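Long-range contact in autoinducer 2-binding protein LsrB (Clostridium saccharobutylicum DSM 13864, PDB 6DSP), which binds the quorum-sensing signal autoinducer-2 as a receptor of the bacterial solute-binding protein 2 family: residues V122-P127 with G274-M279. Numbering follows the deposited sequence.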
loop_
_atom_site.group_PDB
_atom_site.type_symbol
_atom_site.label_atom_id
_atom_site.label_comp_id
_atom_site.label_asym_id
_atom_site.label_seq_id
_atom_site.Cartn_x
_atom_site.Cartn_y
_atom_site.Cartn_z
ATOM N N VAL A 122 4.863 -10.301 0.005
ATOM C CA VAL A 122 5.871 -9.323 -0.405
ATOM C C VAL A 122 5.414 -7.935 0.006
ATOM O O VAL A 122 4.471 -7.362 -0.563
ATOM C CB VAL A 122 6.209 -9.391 -1.900
ATOM C CG1 VAL A 122 7.262 -8.346 -2.220
ATOM C CG2 VAL A 122 6.734 -10.793 -2.228
ATOM N N SER A 123 6.076 -7.399 1.035
ATOM C CA SER A 123 5.639 -6.166 1.671
ATOM C C SER A 123 6.605 -5.013 1.409
ATOM O O SER A 123 7.833 -5.181 1.454
ATOM C CB SER A 123 5.525 -6.383 3.182
ATOM O OG SER A 123 5.186 -5.167 3.832
ATOM N N GLN A 124 6.033 -3.823 1.236
ATOM C CA GLN A 124 6.774 -2.599 1.024
ATOM C C GLN A 124 7.488 -2.085 2.278
ATOM O O GLN A 124 8.315 -1.172 2.156
ATOM C CB GLN A 124 5.834 -1.498 0.505
ATOM C CG GLN A 124 4.571 -1.241 1.349
ATOM C CD GLN A 124 3.355 -2.052 0.912
ATOM O OE1 GLN A 124 3.461 -3.260 0.670
ATOM N NE2 GLN A 124 2.192 -1.427 0.883
ATOM N N GLY A 125 7.204 -2.615 3.463
ATOM C CA GLY A 125 7.934 -2.197 4.651
ATOM C C GLY A 125 7.195 -2.585 5.905
ATOM O O GLY A 125 6.040 -3.019 5.874
ATOM N N THR A 126 7.893 -2.440 7.041
ATOM C CA THR A 126 7.218 -2.721 8.298
ATOM C C THR A 126 6.262 -1.578 8.623
ATOM O O THR A 126 6.448 -0.434 8.164
ATOM C CB THR A 126 8.223 -2.881 9.434
ATOM O OG1 THR A 126 8.820 -1.603 9.684
ATOM C CG2 THR A 126 9.316 -3.919 9.081
ATOM N N PRO A 127 5.249 -1.842 9.452
ATOM C CA PRO A 127 4.314 -0.759 9.773
ATOM C C PRO A 127 4.956 0.344 10.590
ATOM O O PRO A 127 4.558 1.500 10.474
ATOM C CB PRO A 127 3.149 -1.459 10.496
ATOM C CG PRO A 127 3.671 -2.758 10.921
ATOM C CD PRO A 127 4.802 -3.140 9.971
ATOM N N GLY A 274 6.312 -1.561 -9.114
ATOM C CA GLY A 274 6.508 -2.471 -10.229
ATOM C C GLY A 274 7.381 -3.650 -9.863
ATOM O O GLY A 274 7.036 -4.797 -10.154
ATOM N N ILE A 275 8.519 -3.392 -9.215
ATOM C CA ILE A 275 9.362 -4.494 -8.769
ATOM C C ILE A 275 8.659 -5.281 -7.676
ATOM O O ILE A 275 8.789 -6.504 -7.604
ATOM C CB ILE A 275 10.773 -4.015 -8.376
ATOM C CG1 ILE A 275 11.803 -5.123 -8.658
ATOM C CG2 ILE A 275 10.864 -3.662 -6.923
ATOM C CD1 ILE A 275 13.217 -4.645 -8.625
ATOM N N GLN A 276 7.858 -4.612 -6.849
ATOM C CA GLN A 276 7.121 -5.320 -5.807
ATOM C C GLN A 276 6.131 -6.314 -6.408
ATOM O O GLN A 276 6.062 -7.467 -5.975
ATOM C CB GLN A 276 6.388 -4.319 -4.916
ATOM C CG GLN A 276 5.692 -5.021 -3.745
ATOM C CD GLN A 276 4.812 -4.089 -2.936
ATOM O OE1 GLN A 276 4.559 -2.958 -3.338
ATOM N NE2 GLN A 276 4.391 -4.548 -1.767
ATOM N N GLY A 277 5.334 -5.869 -7.389
ATOM C CA GLY A 277 4.399 -6.794 -8.025
ATOM C C GLY A 277 5.134 -7.938 -8.697
ATOM O O GLY A 277 4.728 -9.096 -8.602
ATOM N N ALA A 278 6.242 -7.626 -9.367
ATOM C CA ALA A 278 7.041 -8.672 -9.998
ATOM C C ALA A 278 7.556 -9.659 -8.965
ATOM O O ALA A 278 7.509 -10.873 -9.188
ATOM C CB ALA A 278 8.201 -8.054 -10.767
ATOM N N MET A 279 8.053 -9.164 -7.832
ATOM C CA MET A 279 8.566 -10.055 -6.805
ATOM C C MET A 279 7.476 -10.958 -6.240
ATOM O O MET A 279 7.714 -12.148 -5.992
ATOM C CB MET A 279 9.214 -9.232 -5.693
ATOM C CG MET A 279 10.539 -8.583 -6.105
ATOM S SD MET A 279 11.060 -7.317 -4.930
ATOM C CE MET A 279 11.388 -8.341 -3.518
#
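V122 and Q124 meet Q276 in a buried helix-on-sheet contact of the periplasmic binding protein fold, where helix 273-288 packs on the C-terminal end of strand 120-123 beside the autoinducer-2 pocket. Q276 reaches from the helix to the strand end because its chain is extended, CG lying opposite the main-chain N (chi1 -176°). There NE2 gives two hydrogen bonds: to the backbone O of V122 at 3.1 Å, with the acceptor close to the Q276 amide plane, and to OE1 of Q124 at 2.9 Å. In both, the donor sits above the acceptor's carbonyl plane. The two side-chain amides stand steeply to each other, their planes 78° apart. Q276 OE1 accepts a weak hydrogen bond from W271 NE1, so both ends of the buried amide are engaged. Q124 touches the ligand; held by Q276 at OE1 and by D110 OD1 at NE2, its amide probably has its rotation fixed, with Q276 as a second-shell residue. Past Q124 the chain leads into helix 127-144, and S123 OG accepts from the N of G125 in an ST turn. Alongside the polar pair, V122 CG1 packs against Q276 CG at 4.0 Å and M279 CB at 4.1 Å.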